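Local atomic coordinates of transcriptional regulator I2 (Pseudomonas fluorescens A506, PDB entry 4MO7), a protein that is a TetR-family protein that probably binds DNA as a transcriptional regulator and acts as a Crohn's disease-associated superantigen. Residues K33-L41 / D54-Q62; F47-L55 / I66-L77. All coordinates share one frame; numbering follows the deposited sequence.

Contact 1: residues K33-L41 / D54-Q62; sequences KLLQTAAHL and DLASAVGIQ. With MG (magnesium ion), chain B.
Leu34, Thr37, Ala38 and Leu41 meet Leu55, Ala58 and Val59 without any ring between them; the one aromatic group, the His40 imidazole, turns elsewhere and binds a magnesium ion through NE2 at 2.2 Å. Its CD2 and CE1 are equally far from the metal, so the ion sits symmetrically off NE2. In the interface itself, Leu55 is a knob in the hole formed by Leu34, Thr37, Ala38 and Leu41, with CD1 lying 3.8 Å from CA of Ala38. Helices 30-45 and 52-59 are the first two of the TetR-type DNA-binding domain, the second opening its helix-turn-helix. The axes of their short segments approach to 9.9 Å, their N-to-C directions 120° apart. Leu34 CD1 presses to 3.4 Å on Val59 CG2, a tight pair whose side chains cross at about a right angle, and also touches Ile61 CD1 beyond the Schellman turn at Gly60. Thr37 divides its branches: with chi1 at -56°, OG1 turns back to Lys33 O (2.7 Å), which also takes the Thr37 N-H, while CG2 points to Ala58 CB at 3.7 Å. Leu41 CD2 rests against the Asp54 carbonyl oxygen at 3.6 Å.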
loop_
_atom_site.group_PDB
_atom_site.type_symbol
_atom_site.label_atom_id
_atom_site.label_comp_id
_atom_site.label_asym_id
_atom_site.label_seq_id
_atom_site.Cartn_x
_atom_site.Cartn_y
_atom_site.Cartn_z
ATOM N N LYS A 33 -15.216 -8.053 -29.330
ATOM C CA LYS A 33 -14.440 -9.285 -29.410
ATOM C C LYS A 33 -12.963 -8.954 -29.293
ATOM O O LYS A 33 -12.167 -9.687 -28.674
ATOM C CB LYS A 33 -14.661 -10.002 -30.751
ATOM C CG LYS A 33 -15.940 -10.834 -30.888
ATOM C CD LYS A 33 -16.154 -11.204 -32.372
ATOM C CE LYS A 33 -17.460 -11.950 -32.595
ATOM N NZ LYS A 33 -17.612 -12.293 -34.047
ATOM N N LEU A 34 -12.568 -7.859 -29.924
ATOM C CA LEU A 34 -11.160 -7.491 -29.895
ATOM C C LEU A 34 -10.755 -7.078 -28.486
ATOM O O LEU A 34 -9.720 -7.533 -27.994
ATOM C CB LEU A 34 -10.901 -6.348 -30.885
ATOM C CG LEU A 34 -9.605 -6.287 -31.678
ATOM C CD1 LEU A 34 -9.165 -7.565 -32.310
ATOM C CD2 LEU A 34 -9.762 -5.221 -32.766
ATOM N N LEU A 35 -11.542 -6.209 -27.855
ATOM C CA LEU A 35 -11.218 -5.715 -26.517
ATOM C C LEU A 35 -11.187 -6.860 -25.521
ATOM O O LEU A 35 -10.258 -6.969 -24.740
ATOM C CB LEU A 35 -12.254 -4.712 -26.000
ATOM C CG LEU A 35 -12.100 -3.282 -26.460
ATOM C CD1 LEU A 35 -12.937 -2.375 -25.578
ATOM C CD2 LEU A 35 -10.620 -2.952 -26.407
ATOM N N GLN A 36 -12.244 -7.670 -25.509
ATOM C CA GLN A 36 -12.334 -8.736 -24.506
ATOM C C GLN A 36 -11.257 -9.760 -24.724
ATOM O O GLN A 36 -10.722 -10.304 -23.751
ATOM C CB GLN A 36 -13.669 -9.449 -24.628
ATOM C CG GLN A 36 -14.860 -8.540 -24.362
ATOM C CD GLN A 36 -15.521 -8.913 -23.072
ATOM O OE1 GLN A 36 -15.350 -8.226 -22.068
ATOM N NE2 GLN A 36 -16.257 -10.034 -23.075
ATOM N N THR A 37 -10.940 -10.054 -25.983
ATOM C CA THR A 37 -9.866 -11.040 -26.230
ATOM C C THR A 37 -8.480 -10.451 -25.935
ATOM O O THR A 37 -7.636 -11.137 -25.381
ATOM C CB THR A 37 -9.892 -11.581 -27.690
ATOM O OG1 THR A 37 -11.185 -12.137 -27.934
ATOM C CG2 THR A 37 -8.825 -12.665 -27.880
ATOM N N ALA A 38 -8.255 -9.177 -26.300
ATOM C CA ALA A 38 -6.992 -8.496 -25.961
ATOM C C ALA A 38 -6.762 -8.507 -24.459
ATOM O O ALA A 38 -5.637 -8.672 -23.976
ATOM C CB ALA A 38 -7.050 -7.031 -26.457
ATOM N N ALA A 39 -7.828 -8.307 -23.686
ATOM C CA ALA A 39 -7.647 -8.340 -22.228
ATOM C C ALA A 39 -6.984 -9.609 -21.759
ATOM O O ALA A 39 -6.074 -9.566 -20.954
ATOM C CB ALA A 39 -8.963 -8.132 -21.496
ATOM N N HIS A 40 -7.390 -10.751 -22.312
ATOM C CA HIS A 40 -6.722 -11.999 -21.932
ATOM C C HIS A 40 -5.293 -12.115 -22.397
ATOM O O HIS A 40 -4.424 -12.535 -21.590
ATOM C CB HIS A 40 -7.508 -13.181 -22.463
ATOM C CG HIS A 40 -8.771 -13.372 -21.732
ATOM N ND1 HIS A 40 -8.837 -14.025 -20.513
ATOM C CD2 HIS A 40 -10.019 -12.956 -22.012
ATOM C CE1 HIS A 40 -10.076 -13.996 -20.077
ATOM N NE2 HIS A 40 -10.808 -13.357 -20.968
ATOM N N LEU A 41 -5.062 -11.814 -23.680
ATOM C CA LEU A 41 -3.710 -11.915 -24.249
ATOM C C LEU A 41 -2.770 -11.010 -23.452
ATOM O O LEU A 41 -1.706 -11.445 -22.997
ATOM C CB LEU A 41 -3.695 -11.553 -25.724
ATOM C CG LEU A 41 -3.915 -12.715 -26.710
ATOM C CD1 LEU A 41 -5.228 -13.397 -26.376
ATOM C CD2 LEU A 41 -3.975 -12.161 -28.113
ATOM N N ASP A 54 -0.460 -11.833 -32.890
ATOM C CA ASP A 54 -1.159 -12.540 -31.809
ATOM C C ASP A 54 -2.636 -12.136 -31.656
ATOM O O ASP A 54 -3.504 -13.006 -31.582
ATOM C CB ASP A 54 -0.406 -12.344 -30.485
ATOM C CG ASP A 54 0.941 -13.020 -30.477
ATOM O OD1 ASP A 54 1.129 -13.951 -31.289
ATOM O OD2 ASP A 54 1.800 -12.646 -29.643
ATOM N N LEU A 55 -2.940 -10.840 -31.610
ATOM C CA LEU A 55 -4.325 -10.425 -31.414
ATOM C C LEU A 55 -5.185 -10.788 -32.617
ATOM O O LEU A 55 -6.344 -11.154 -32.468
ATOM C CB LEU A 55 -4.428 -8.924 -31.107
ATOM C CG LEU A 55 -5.771 -8.385 -30.621
ATOM C CD1 LEU A 55 -6.376 -9.299 -29.572
ATOM C CD2 LEU A 55 -5.574 -6.997 -30.059
ATOM N N ALA A 56 -4.607 -10.710 -33.811
ATOM C CA ALA A 56 -5.378 -10.922 -35.013
ATOM C C ALA A 56 -5.681 -12.407 -35.115
ATOM O O ALA A 56 -6.804 -12.791 -35.455
ATOM C CB ALA A 56 -4.604 -10.424 -36.233
ATOM N N SER A 57 -4.706 -13.250 -34.800
ATOM C CA SER A 57 -4.927 -14.695 -34.866
ATOM C C SER A 57 -5.984 -15.148 -33.831
ATOM O O SER A 57 -6.891 -15.915 -34.146
ATOM C CB SER A 57 -3.630 -15.435 -34.652
ATOM O OG SER A 57 -3.876 -16.744 -34.165
ATOM N N ALA A 58 -5.856 -14.676 -32.594
ATOM C CA ALA A 58 -6.880 -14.899 -31.561
ATOM C C ALA A 58 -8.335 -14.470 -31.894
ATOM O O ALA A 58 -9.291 -15.113 -31.405
ATOM C CB ALA A 58 -6.436 -14.261 -30.267
ATOM N N VAL A 59 -8.520 -13.405 -32.689
ATOM C CA VAL A 59 -9.852 -12.942 -33.029
ATOM C C VAL A 59 -10.274 -13.473 -34.413
ATOM O O VAL A 59 -11.406 -13.256 -34.838
ATOM C CB VAL A 59 -9.957 -11.387 -32.968
ATOM C CG1 VAL A 59 -11.363 -10.933 -33.118
ATOM C CG2 VAL A 59 -9.407 -10.913 -31.623
ATOM N N GLY A 60 -9.368 -14.165 -35.079
ATOM C CA GLY A 60 -9.644 -14.704 -36.396
ATOM C C GLY A 60 -9.742 -13.569 -37.403
ATOM O O GLY A 60 -10.747 -13.459 -38.120
ATOM N N ILE A 61 -8.718 -12.709 -37.436
ATOM C CA ILE A 61 -8.603 -11.664 -38.459
ATOM C C ILE A 61 -7.162 -11.478 -38.892
ATOM O O ILE A 61 -6.261 -12.199 -38.421
ATOM C CB ILE A 61 -9.222 -10.320 -38.031
ATOM C CG1 ILE A 61 -8.677 -9.849 -36.673
ATOM C CG2 ILE A 61 -10.738 -10.438 -37.924
ATOM C CD1 ILE A 61 -9.512 -8.771 -36.016
ATOM N N GLN A 62 -6.949 -10.549 -39.819
ATOM C CA GLN A 62 -5.604 -10.235 -40.276
ATOM C C GLN A 62 -5.124 -8.997 -39.536
ATOM O O GLN A 62 -5.919 -8.047 -39.307
ATOM C CB GLN A 62 -5.559 -10.021 -41.801
ATOM C CG GLN A 62 -4.417 -10.767 -42.517
ATOM C CD GLN A 62 -4.364 -12.254 -42.155
ATOM O OE1 GLN A 62 -5.399 -12.920 -42.046
ATOM N NE2 GLN A 62 -3.155 -12.772 -41.948
HETATM MG MG MG B . -13.045 -13.155 -21.051
#

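Contact 2: residues F47-L55 / I66-L77; sequences FERTTVRDL and IFHHFKSKDEIL
Lys73 NZ donates to two backbone carbonyls across the contact, Thr50 O at 2.7 Å and Phe47 O at 2.8 Å, approaching each from a direction tilted out of the carbonyl plane. This ties together the two flanks of the helix-turn-helix motif of a TetR-type DNA-binding domain: the lead-in to helix 52-59, where the motif begins, and the start of helix 73-97, which carries the chain out of that unit. The same ammonium makes a cation-pi contact with Phe47, NZ standing 4.3 Å from the ring centroid and 6° off the normal. CE of Lys73 covers that face nearer the rim, while Leu77 CD2 sits over the middle of the opposite face, 3.9 Å from the centroid. The ring is thus clamped on both faces. An extended lysine chain, with CG anti to the backbone N (chi1 -171°), is what carries NZ this far.

A second, apolar patch lies on helix 52-59. Val52 CG2 meets the Phe67 ring at its edge, 3.4 Å from CZ, and Ile66 CD1 closes to 3.1 Å on Val52 O while also leaning on Val52 CG1. Deeper in, Leu55 CD2 and Ile76 CD1 meet tip to tip at 3.6 Å.

Beyond these, Phe42 packs edge-to-face with Phe47, and Glu131 accepts the Phe47 N-H. Helix 73-97 starts at the N-cap Ser72, whose OG accepts from Glu75 N. Phe47 O has a further donor, Thr50 N, which comes from the opposite face of the carbonyl plane to Lys73 NZ. Thr51 and Asp54 form a capping box over the first turn of helix 52-59, although the placement of Asp54 OD2 is less certain; the firmer half is the 2.9 Å bond from Asp54 N to Thr51 OG1, almost straight at 175°.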
loop_
_atom_site.group_PDB
_atom_site.type_symbol
_atom_site.label_atom_id
_atom_site.label_comp_id
_atom_site.label_asym_id
_atom_site.label_seq_id
_atom_site.Cartn_x
_atom_site.Cartn_y
_atom_site.Cartn_z
ATOM N N PHE A 47 1.601 -6.963 -22.228
ATOM C CA PHE A 47 1.248 -6.132 -23.336
ATOM C C PHE A 47 2.387 -6.140 -24.318
ATOM O O PHE A 47 2.165 -6.189 -25.530
ATOM C CB PHE A 47 1.037 -4.701 -22.833
ATOM C CG PHE A 47 0.773 -3.694 -23.917
ATOM C CD1 PHE A 47 -0.445 -3.690 -24.606
ATOM C CD2 PHE A 47 1.729 -2.755 -24.240
ATOM C CE1 PHE A 47 -0.699 -2.756 -25.572
ATOM C CE2 PHE A 47 1.473 -1.788 -25.247
ATOM C CZ PHE A 47 0.271 -1.785 -25.898
ATOM N N GLU A 48 3.609 -6.022 -23.797
ATOM C CA GLU A 48 4.742 -5.860 -24.705
ATOM C C GLU A 48 4.950 -7.130 -25.550
ATOM O O GLU A 48 5.300 -7.032 -26.739
ATOM C CB GLU A 48 6.020 -5.519 -23.938
ATOM C CG GLU A 48 7.162 -5.087 -24.830
ATOM C CD GLU A 48 8.419 -4.695 -24.042
ATOM O OE1 GLU A 48 8.294 -3.987 -23.015
ATOM O OE2 GLU A 48 9.530 -5.092 -24.456
ATOM N N ARG A 49 4.717 -8.299 -24.961
ATOM C CA ARG A 49 4.935 -9.543 -25.717
ATOM C C ARG A 49 3.750 -9.911 -26.591
ATOM O O ARG A 49 3.856 -10.811 -27.415
ATOM C CB ARG A 49 5.280 -10.696 -24.798
ATOM C CG ARG A 49 5.881 -10.249 -23.506
ATOM C CD ARG A 49 7.186 -10.950 -23.164
ATOM N NE ARG A 49 7.116 -11.616 -21.857
ATOM C CZ ARG A 49 6.907 -11.001 -20.690
ATOM N NH1 ARG A 49 6.735 -9.683 -20.634
ATOM N NH2 ARG A 49 6.866 -11.711 -19.566
ATOM N N THR A 50 2.625 -9.215 -26.431
ATOM C CA THR A 50 1.476 -9.470 -27.289
ATOM C C THR A 50 1.609 -8.724 -28.606
ATOM O O THR A 50 1.473 -7.499 -28.684
ATOM C CB THR A 50 0.128 -9.108 -26.600
ATOM O OG1 THR A 50 0.006 -9.875 -25.407
ATOM C CG2 THR A 50 -1.014 -9.431 -27.534
ATOM N N THR A 51 1.872 -9.447 -29.686
ATOM C CA THR A 51 1.985 -8.770 -30.961
ATOM C C THR A 51 0.645 -8.515 -31.616
ATOM O O THR A 51 -0.405 -9.081 -31.246
ATOM C CB THR A 51 2.887 -9.537 -31.952
ATOM O OG1 THR A 51 2.143 -10.652 -32.475
ATOM C CG2 THR A 51 4.157 -10.047 -31.266
ATOM N N VAL A 52 0.671 -7.637 -32.600
ATOM C CA VAL A 52 -0.486 -7.353 -33.409
ATOM C C VAL A 52 -0.877 -8.644 -34.141
ATOM O O VAL A 52 -2.060 -8.893 -34.410
ATOM C CB VAL A 52 -0.179 -6.207 -34.387
ATOM C CG1 VAL A 52 -1.204 -6.137 -35.499
ATOM C CG2 VAL A 52 -0.149 -4.883 -33.618
ATOM N N ARG A 53 0.115 -9.496 -34.399
ATOM C CA ARG A 53 -0.168 -10.764 -35.060
ATOM C C ARG A 53 -0.974 -11.663 -34.115
ATOM O O ARG A 53 -2.049 -12.160 -34.493
ATOM C CB ARG A 53 1.122 -11.449 -35.517
ATOM C CG ARG A 53 0.871 -12.812 -36.145
ATOM C CD ARG A 53 2.052 -13.283 -36.975
ATOM N NE ARG A 53 1.752 -14.518 -37.693
ATOM C CZ ARG A 53 1.327 -14.565 -38.953
ATOM N NH1 ARG A 53 1.152 -13.442 -39.641
ATOM N NH2 ARG A 53 1.081 -15.735 -39.528
ATOM N N ASP A 54 -0.460 -11.833 -32.890
ATOM C CA ASP A 54 -1.159 -12.540 -31.809
ATOM C C ASP A 54 -2.636 -12.136 -31.656
ATOM O O ASP A 54 -3.504 -13.006 -31.582
ATOM C CB ASP A 54 -0.406 -12.344 -30.485
ATOM C CG ASP A 54 0.941 -13.020 -30.477
ATOM O OD1 ASP A 54 1.129 -13.951 -31.289
ATOM O OD2 ASP A 54 1.800 -12.646 -29.643
ATOM N N LEU A 55 -2.940 -10.840 -31.610
ATOM C CA LEU A 55 -4.325 -10.425 -31.414
ATOM C C LEU A 55 -5.185 -10.788 -32.617
ATOM O O LEU A 55 -6.344 -11.154 -32.468
ATOM C CB LEU A 55 -4.428 -8.924 -31.107
ATOM C CG LEU A 55 -5.771 -8.385 -30.621
ATOM C CD1 LEU A 55 -6.376 -9.299 -29.572
ATOM C CD2 LEU A 55 -5.574 -6.997 -30.059
ATOM N N ILE A 66 -6.877 -4.931 -37.465
ATOM C CA ILE A 66 -7.057 -4.555 -36.053
ATOM C C ILE A 66 -7.267 -3.057 -36.036
ATOM O O ILE A 66 -8.154 -2.511 -35.352
ATOM C CB ILE A 66 -5.843 -4.957 -35.219
ATOM C CG1 ILE A 66 -5.900 -6.455 -34.920
ATOM C CG2 ILE A 66 -5.828 -4.154 -33.921
ATOM C CD1 ILE A 66 -4.520 -7.045 -34.757
ATOM N N PHE A 67 -6.511 -2.394 -36.908
ATOM C CA PHE A 67 -6.393 -0.953 -36.847
ATOM C C PHE A 67 -7.436 -0.249 -37.643
ATOM O O PHE A 67 -7.257 0.892 -38.045
ATOM C CB PHE A 67 -5.001 -0.567 -37.272
ATOM C CG PHE A 67 -3.969 -1.176 -36.387
ATOM C CD1 PHE A 67 -3.821 -0.720 -35.089
ATOM C CD2 PHE A 67 -3.257 -2.272 -36.797
ATOM C CE1 PHE A 67 -2.915 -1.302 -34.251
ATOM C CE2 PHE A 67 -2.328 -2.854 -35.969
ATOM C CZ PHE A 67 -2.162 -2.366 -34.688
ATOM N N HIS A 68 -8.537 -0.951 -37.859
ATOM C CA HIS A 68 -9.760 -0.297 -38.286
ATOM C C HIS A 68 -10.609 0.158 -37.092
ATOM O O HIS A 68 -11.467 1.038 -37.229
ATOM C CB HIS A 68 -10.572 -1.223 -39.188
ATOM C CG HIS A 68 -12.002 -0.814 -39.320
ATOM N ND1 HIS A 68 -12.988 -1.299 -38.491
ATOM C CD2 HIS A 68 -12.606 0.070 -40.150
ATOM C CE1 HIS A 68 -14.143 -0.750 -38.817
ATOM N NE2 HIS A 68 -13.941 0.079 -39.824
ATOM N N HIS A 69 -10.377 -0.427 -35.914
ATOM C CA HIS A 69 -11.184 -0.124 -34.720
ATOM C C HIS A 69 -10.522 0.744 -33.634
ATOM O O HIS A 69 -11.197 1.461 -32.872
ATOM C CB HIS A 69 -11.603 -1.437 -34.064
ATOM C CG HIS A 69 -12.952 -1.889 -34.492
ATOM N ND1 HIS A 69 -14.106 -1.289 -34.034
ATOM C CD2 HIS A 69 -13.337 -2.823 -35.388
ATOM C CE1 HIS A 69 -15.148 -1.854 -34.607
ATOM N NE2 HIS A 69 -14.711 -2.790 -35.430
ATOM N N PHE A 70 -9.195 0.664 -33.582
ATOM C CA PHE A 70 -8.433 1.425 -32.633
ATOM C C PHE A 70 -7.339 2.078 -33.449
ATOM O O PHE A 70 -6.924 1.531 -34.481
ATOM C CB PHE A 70 -7.835 0.467 -31.598
ATOM C CG PHE A 70 -8.874 -0.251 -30.797
ATOM C CD1 PHE A 70 -9.414 0.344 -29.704
ATOM C CD2 PHE A 70 -9.341 -1.489 -31.200
ATOM C CE1 PHE A 70 -10.386 -0.286 -28.967
ATOM C CE2 PHE A 70 -10.290 -2.153 -30.464
ATOM C CZ PHE A 70 -10.837 -1.537 -29.363
ATOM N N LYS A 71 -6.858 3.237 -33.007
ATOM C CA LYS A 71 -5.852 3.937 -33.803
ATOM C C LYS A 71 -4.502 3.323 -33.635
ATOM O O LYS A 71 -3.593 3.606 -34.415
ATOM C CB LYS A 71 -5.696 5.381 -33.333
ATOM C CG LYS A 71 -6.926 6.215 -33.295
ATOM C CD LYS A 71 -6.531 7.583 -32.776
ATOM C CE LYS A 71 -5.476 7.462 -31.685
ATOM N NZ LYS A 71 -4.954 8.797 -31.311
ATOM N N SER A 72 -4.347 2.510 -32.588
ATOM C CA SER A 72 -3.043 1.988 -32.198
ATOM C C SER A 72 -3.186 0.850 -31.212
ATOM O O SER A 72 -4.271 0.633 -30.644
ATOM C CB SER A 72 -2.232 3.122 -31.550
ATOM O OG SER A 72 -2.835 3.513 -30.322
ATOM N N LYS A 73 -2.117 0.095 -31.016
ATOM C CA LYS A 73 -2.096 -0.943 -30.005
ATOM C C LYS A 73 -2.234 -0.283 -28.613
ATOM O O LYS A 73 -2.950 -0.796 -27.752
ATOM C CB LYS A 73 -0.788 -1.738 -30.107
ATOM C CG LYS A 73 -0.719 -3.011 -29.231
ATOM C CD LYS A 73 0.655 -3.725 -29.412
ATOM C CE LYS A 73 0.937 -4.582 -28.233
ATOM N NZ LYS A 73 2.373 -5.046 -28.045
ATOM N N ASP A 74 -1.558 0.845 -28.408
ATOM C CA ASP A 74 -1.694 1.648 -27.177
ATOM C C ASP A 74 -3.139 1.964 -26.904
ATOM O O ASP A 74 -3.599 1.980 -25.766
ATOM C CB ASP A 74 -1.007 2.999 -27.353
ATOM C CG ASP A 74 -1.099 3.846 -26.122
ATOM O OD1 ASP A 74 -0.438 3.451 -25.155
ATOM O OD2 ASP A 74 -1.772 4.924 -26.133
ATOM N N GLU A 75 -3.888 2.270 -27.963
ATOM C CA GLU A 75 -5.311 2.556 -27.756
ATOM C C GLU A 75 -6.137 1.313 -27.354
ATOM O O GLU A 75 -7.122 1.466 -26.636
ATOM C CB GLU A 75 -5.959 3.249 -28.955
ATOM C CG GLU A 75 -7.351 3.786 -28.671
ATOM C CD GLU A 75 -7.890 4.626 -29.802
ATOM O OE1 GLU A 75 -8.087 5.835 -29.596
ATOM O OE2 GLU A 75 -8.114 4.071 -30.893
ATOM N N ILE A 76 -5.776 0.120 -27.823
ATOM C CA ILE A 76 -6.430 -1.108 -27.361
ATOM C C ILE A 76 -6.219 -1.242 -25.852
ATOM O O ILE A 76 -7.163 -1.591 -25.124
ATOM C CB ILE A 76 -5.876 -2.363 -28.041
ATOM C CG1 ILE A 76 -6.101 -2.245 -29.553
ATOM C CG2 ILE A 76 -6.633 -3.606 -27.576
ATOM C CD1 ILE A 76 -5.474 -3.368 -30.340
ATOM N N LEU A 77 -5.003 -0.938 -25.375
ATOM C CA LEU A 77 -4.686 -1.074 -23.939
ATOM C C LEU A 77 -5.493 -0.084 -23.145
ATOM O O LEU A 77 -6.096 -0.446 -22.120
ATOM C CB LEU A 77 -3.195 -0.869 -23.667
ATOM C CG LEU A 77 -2.685 -1.000 -22.222
ATOM C CD1 LEU A 77 -2.937 -2.365 -21.662
ATOM C CD2 LEU A 77 -1.170 -0.603 -22.174
#

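In the fold
Contacts 1 and 2 lie with their centres about 9 Å apart and share helix 52-59, with Asp54 and Leu55 belonging to both. Along the chain their segments alternate: 33-41, 47-55, 54-62, then 66-77, all within the TetR-type DNA-binding part of the chain. Helix 52-59 is therefore held against helix 30-45 in contact 1 and against 66-77, including the start of helix 73-97, in contact 2. The two also touch directly, with Ala38 CB 3.6 Å from Ile76 CG2, so the three helices meet in one core. As in other TetR proteins, this compact unit probably presents the DNA-reading surface, and helix 73-97 leads from it toward the rest of the chain.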